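Local coordinates for protein CCR4-not transcription complex subunit 1 (Chaetomium thermophilum var. thermophilum DSM 1495, PDB 6H3Z) that contains this C-terminal MIF4G-like domain and probably acts as a molecular adaptor in the CCR4-NOT complex, thought to deadenylate mRNA and repress transcription, at residues 138-143 and 177-182; 156-161 and 197-202. All coordinates share one frame; numbering follows the deposited sequence.

Interaction 1 (138-143 and 177-182); sequences LSLSLI and EQLMDL
Leu-140 and Ile-143, one turn apart, face Gln-178, Leu-179 and Leu-182, and the contact is entirely van der Waals, with no hydrogen bond between the segments. Leu-140 divides its two methyl groups. CD1 goes to Gln-178, crossing that side chain at about a right angle: it lies 3.5 Å from Gln-178 CB and 3.6 Å from Gln-178 CD, about the same as to OE1 and NE2, and stands off the amide plane, so the methyl lies over the flat of the amide. CD2 instead reaches the backbone of the partner helix, 3.6 Å from Leu-179 N. With Leu-140 CG beside its own backbone N (chi1 -67°), the branch projects across the gap even though the CB itself does not face the partner.

The second apolar group lies one turn on. Ile-143 CG2 is 3.7 Å from Leu-179 CD1 and 4.2 Å from Leu-182 CD2, so this single methyl bridges two leucines. Leu-182 CD2 also approaches the Leu-140 carbonyl.

Helix 140-146 thus leans on helix 172-183 at its first turn, which follows the N-cap residue Ser-139. Helix 154-166 adjoins both sides through Ile-157 and Met-161, while Glu-177 and Met-180 turn to helix 214-225.

Interaction 2 (156-161 and 197-202); sequences NIDMAM and VRSLEA
The first turn of helix 197-209 is held by a carboxylate from helix 154-166, where Asp-158 accepts two of the turn's backbone N-H groups and a serine hydroxyl. Asp-158 OD1 receives two bonds from one residue: Ser-199 OG donates over 2.6 Å to its anti lone pair, and Ser-199 N approaches on the syn side at 2.8 Å, 23° out of the carboxylate plane. The other oxygen, OD2, uses its syn lone pair for Arg-198 N at 3.2 Å, a longer bond. A trans chi1 (-179°) turns Asp-158 to the helix start and brings both oxygens there; the helix dipole would be expected to favour their negative charge.

The two short helical segments pack directly and nearly parallel, 15° apart with axes 7.7 Å from each other. Helix 172-183 lies between them in sequence and touches both through Leu-176, an arrangement consistent with the ARM-repeat family to which this region belongs.

Van der Waals contacts flank the carboxylate. Met-159 SD packs 3.8 Å from Arg-198 CG and sits over one guanidinium face, offset toward the rim, while Met-161 CB reaches Ser-199 OG at 3.4 Å. Leu-165 also touches Ser-199.

In the fold
Interactions 1 and 2 interleave along the chain, with segments in the order 138-143, 156-161, 177-182 and 197-202, and their centres lie about 13 Å apart. They meet directly through apolar packing: Met-161 CE is 3.4 Å from Leu-179 CD2, Met-161 CG is 3.5 Å from Leu-138 CD2, and Ile-157 CD1 is 3.6 Å from Ile-143 CD1. Helix 154-166 therefore supplies the polar grip of interaction 2 and also packs against both sides of interaction 1. The centres of interactions 1 and 2 lie about 11 Å and 18 Å, respectively, from the centre of the chain, on the same side. The sodium ion is bound by Ala-43 and Ala-46, in neither contact.

Interaction 1 (138-143 and 177-182)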
loop_
_atom_site.group_PDB
_atom_site.type_symbol
_atom_site.label_atom_id
_atom_site.label_comp_id
_atom_site.label_asym_id
_atom_site.label_seq_id
_atom_site.Cartn_x
_atom_site.Cartn_y
_atom_site.Cartn_z
ATOM N N LEU A 138 1.727 2.505 8.222
ATOM C CA LEU A 138 3.031 2.661 8.847
ATOM C C LEU A 138 3.924 1.439 8.645
ATOM O O LEU A 138 4.354 0.804 9.610
ATOM C CB LEU A 138 2.926 3.076 10.325
ATOM C CG LEU A 138 2.299 4.459 10.637
ATOM C CD1 LEU A 138 2.697 4.906 11.993
ATOM C CD2 LEU A 138 2.709 5.534 9.628
ATOM N N SER A 139 4.222 1.159 7.351
ATOM C CA SER A 139 5.050 0.111 6.760
ATOM C C SER A 139 5.663 0.739 5.505
ATOM O O SER A 139 4.944 1.040 4.554
ATOM C CB SER A 139 4.197 -1.109 6.390
ATOM O OG SER A 139 4.897 -2.111 5.663
ATOM N N LEU A 140 6.978 0.986 5.527
ATOM C CA LEU A 140 7.702 1.594 4.408
ATOM C C LEU A 140 7.534 0.820 3.098
ATOM O O LEU A 140 7.351 1.446 2.059
ATOM C CB LEU A 140 9.198 1.779 4.731
ATOM C CG LEU A 140 9.561 2.786 5.833
ATOM C CD1 LEU A 140 10.955 2.568 6.300
ATOM C CD2 LEU A 140 9.386 4.229 5.381
ATOM N N SER A 141 7.575 -0.530 3.152
ATOM C CA SER A 141 7.401 -1.385 1.971
ATOM C C SER A 141 5.992 -1.238 1.348
ATOM O O SER A 141 5.873 -1.288 0.115
ATOM C CB SER A 141 7.766 -2.840 2.267
ATOM O OG SER A 141 7.413 -3.223 3.585
ATOM N N LEU A 142 4.947 -1.000 2.195
ATOM C CA LEU A 142 3.558 -0.782 1.767
ATOM C C LEU A 142 3.444 0.592 1.108
ATOM O O LEU A 142 2.855 0.689 0.027
ATOM C CB LEU A 142 2.547 -0.924 2.935
ATOM C CG LEU A 142 1.050 -0.718 2.601
ATOM C CD1 LEU A 142 0.563 -1.696 1.536
ATOM C CD2 LEU A 142 0.180 -0.809 3.841
ATOM N N ILE A 143 4.002 1.650 1.759
ATOM C CA ILE A 143 4.003 3.016 1.233
ATOM C C ILE A 143 4.662 2.952 -0.143
ATOM O O ILE A 143 4.033 3.311 -1.129
ATOM C CB ILE A 143 4.746 4.019 2.164
ATOM C CG1 ILE A 143 4.144 4.090 3.593
ATOM C CG2 ILE A 143 4.863 5.406 1.516
ATOM C CD1 ILE A 143 2.886 4.718 3.751
ATOM N N GLU A 177 12.513 9.554 9.060
ATOM C CA GLU A 177 13.637 9.873 8.167
ATOM C C GLU A 177 13.485 9.057 6.877
ATOM O O GLU A 177 13.425 9.611 5.776
ATOM C CB GLU A 177 14.973 9.477 8.809
ATOM C CG GLU A 177 15.488 10.341 9.941
ATOM C CD GLU A 177 16.921 9.988 10.313
ATOM O OE1 GLU A 177 17.820 10.219 9.469
ATOM O OE2 GLU A 177 17.140 9.433 11.416
ATOM N N GLN A 178 13.373 7.732 7.049
ATOM C CA GLN A 178 13.218 6.751 5.989
ATOM C C GLN A 178 12.066 7.083 5.055
ATOM O O GLN A 178 12.260 7.054 3.834
ATOM C CB GLN A 178 13.101 5.334 6.571
ATOM C CG GLN A 178 14.455 4.705 6.911
ATOM C CD GLN A 178 14.346 3.239 7.256
ATOM O OE1 GLN A 178 14.674 2.367 6.441
ATOM N NE2 GLN A 178 13.878 2.925 8.469
ATOM N N LEU A 179 10.898 7.460 5.628
ATOM C CA LEU A 179 9.722 7.863 4.858
ATOM C C LEU A 179 10.004 9.127 4.032
ATOM O O LEU A 179 9.582 9.190 2.882
ATOM C CB LEU A 179 8.475 8.040 5.738
ATOM C CG LEU A 179 7.233 8.504 4.971
ATOM C CD1 LEU A 179 6.806 7.490 3.938
ATOM C CD2 LEU A 179 6.085 8.813 5.882
ATOM N N MET A 180 10.744 10.104 4.605
ATOM C CA MET A 180 11.090 11.367 3.959
ATOM C C MET A 180 12.061 11.178 2.815
ATOM O O MET A 180 11.909 11.832 1.794
ATOM C CB MET A 180 11.671 12.345 4.962
ATOM C CG MET A 180 10.732 12.702 6.073
ATOM S SD MET A 180 11.366 14.032 7.121
ATOM C CE MET A 180 13.148 13.575 7.288
ATOM N N ASP A 181 13.065 10.299 2.968
ATOM C CA ASP A 181 14.002 10.010 1.870
ATOM C C ASP A 181 13.212 9.344 0.734
ATOM O O ASP A 181 13.476 9.566 -0.452
ATOM C CB ASP A 181 15.135 9.057 2.327
ATOM C CG ASP A 181 16.156 9.627 3.293
ATOM O OD1 ASP A 181 15.939 10.762 3.794
ATOM O OD2 ASP A 181 17.161 8.929 3.572
ATOM N N LEU A 182 12.223 8.544 1.117
ATOM C CA LEU A 182 11.413 7.804 0.188
ATOM C C LEU A 182 10.479 8.693 -0.626
ATOM O O LEU A 182 10.370 8.462 -1.823
ATOM C CB LEU A 182 10.674 6.680 0.947
ATOM C CG LEU A 182 9.645 5.795 0.234
ATOM C CD1 LEU A 182 10.251 5.007 -0.895
ATOM C CD2 LEU A 182 9.010 4.842 1.221
#

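Interaction 2 (156-161 and 197-202)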
loop_
_atom_site.group_PDB
_atom_site.type_symbol
_atom_site.label_atom_id
_atom_site.label_comp_id
_atom_site.label_asym_id
_atom_site.label_seq_id
_atom_site.Cartn_x
_atom_site.Cartn_y
_atom_site.Cartn_z
ATOM N N ASN A 156 -3.377 11.501 7.343
ATOM C CA ASN A 156 -3.594 10.314 8.175
ATOM C C ASN A 156 -2.272 9.686 8.557
ATOM O O ASN A 156 -2.067 9.408 9.741
ATOM C CB ASN A 156 -4.467 9.280 7.462
ATOM C CG ASN A 156 -5.937 9.579 7.410
ATOM O OD1 ASN A 156 -6.410 10.663 7.780
ATOM N ND2 ASN A 156 -6.691 8.607 6.924
ATOM N N ILE A 157 -1.376 9.470 7.562
ATOM C CA ILE A 157 -0.047 8.889 7.772
ATOM C C ILE A 157 0.752 9.777 8.743
ATOM O O ILE A 157 1.349 9.244 9.688
ATOM C CB ILE A 157 0.688 8.625 6.410
ATOM C CG1 ILE A 157 0.087 7.411 5.683
ATOM C CG2 ILE A 157 2.195 8.451 6.572
ATOM C CD1 ILE A 157 0.402 7.310 4.224
ATOM N N ASP A 158 0.724 11.132 8.525
ATOM C CA ASP A 158 1.427 12.118 9.360
ATOM C C ASP A 158 0.967 12.033 10.791
ATOM O O ASP A 158 1.804 11.933 11.683
ATOM C CB ASP A 158 1.243 13.554 8.842
ATOM C CG ASP A 158 1.969 14.625 9.648
ATOM O OD1 ASP A 158 3.045 14.332 10.186
ATOM O OD2 ASP A 158 1.514 15.783 9.642
ATOM N N MET A 159 -0.357 12.044 11.002
ATOM C CA MET A 159 -0.978 11.962 12.319
ATOM C C MET A 159 -0.603 10.685 13.085
ATOM O O MET A 159 -0.419 10.726 14.304
ATOM C CB MET A 159 -2.497 12.106 12.188
ATOM C CG MET A 159 -2.952 13.517 11.902
ATOM S SD MET A 159 -2.315 14.779 13.056
ATOM C CE MET A 159 -3.193 14.336 14.584
ATOM N N ALA A 160 -0.486 9.564 12.349
ATOM C CA ALA A 160 -0.145 8.237 12.847
ATOM C C ALA A 160 1.263 8.189 13.417
ATOM O O ALA A 160 1.438 7.687 14.528
ATOM C CB ALA A 160 -0.303 7.205 11.738
ATOM N N MET A 161 2.263 8.708 12.658
ATOM C CA MET A 161 3.666 8.757 13.067
ATOM C C MET A 161 3.792 9.719 14.220
ATOM O O MET A 161 4.487 9.410 15.177
ATOM C CB MET A 161 4.572 9.232 11.931
ATOM C CG MET A 161 4.510 8.398 10.699
ATOM S SD MET A 161 5.198 9.296 9.265
ATOM C CE MET A 161 6.762 8.633 9.244
ATOM N N VAL A 197 4.095 18.039 8.957
ATOM C CA VAL A 197 4.303 19.003 10.057
ATOM C C VAL A 197 4.261 18.333 11.390
ATOM O O VAL A 197 5.130 18.575 12.216
ATOM C CB VAL A 197 3.285 20.178 10.174
ATOM C CG1 VAL A 197 3.969 21.459 10.609
ATOM C CG2 VAL A 197 2.426 20.371 8.949
ATOM N N ARG A 198 3.167 17.604 11.645
ATOM C CA ARG A 198 2.892 17.013 12.941
ATOM C C ARG A 198 3.946 16.014 13.379
ATOM O O ARG A 198 4.319 16.024 14.558
ATOM C CB ARG A 198 1.475 16.419 12.974
ATOM C CG ARG A 198 0.365 17.450 12.692
ATOM C CD ARG A 198 0.332 18.615 13.680
ATOM N NE ARG A 198 -0.086 18.177 15.008
ATOM C CZ ARG A 198 -1.339 18.192 15.433
ATOM N NH1 ARG A 198 -2.307 18.645 14.646
ATOM N NH2 ARG A 198 -1.637 17.752 16.643
ATOM N N SER A 199 4.451 15.177 12.435
ATOM C CA SER A 199 5.508 14.201 12.697
ATOM C C SER A 199 6.801 14.933 13.015
ATOM O O SER A 199 7.448 14.630 14.017
ATOM C CB SER A 199 5.712 13.319 11.485
ATOM O OG SER A 199 4.551 12.539 11.285
ATOM N N LEU A 200 7.146 15.936 12.188
ATOM C CA LEU A 200 8.313 16.783 12.365
ATOM C C LEU A 200 8.336 17.394 13.769
ATOM O O LEU A 200 9.364 17.317 14.438
ATOM C CB LEU A 200 8.331 17.883 11.299
ATOM C CG LEU A 200 9.307 19.027 11.539
ATOM C CD1 LEU A 200 10.722 18.622 11.157
ATOM C CD2 LEU A 200 8.874 20.276 10.806
ATOM N N GLU A 201 7.199 17.943 14.229
ATOM C CA GLU A 201 7.070 18.556 15.559
ATOM C C GLU A 201 7.270 17.545 16.669
ATOM O O GLU A 201 8.106 17.775 17.555
ATOM C CB GLU A 201 5.733 19.281 15.716
ATOM C CG GLU A 201 5.613 20.479 14.798
ATOM C CD GLU A 201 4.495 21.425 15.146
ATOM O OE1 GLU A 201 3.499 20.976 15.761
ATOM O OE2 GLU A 201 4.643 22.631 14.848
ATOM N N ALA A 202 6.542 16.406 16.582
ATOM C CA ALA A 202 6.605 15.279 17.512
ATOM C C ALA A 202 8.045 14.777 17.666
ATOM O O ALA A 202 8.512 14.560 18.794
ATOM C CB ALA A 202 5.713 14.153 17.004
#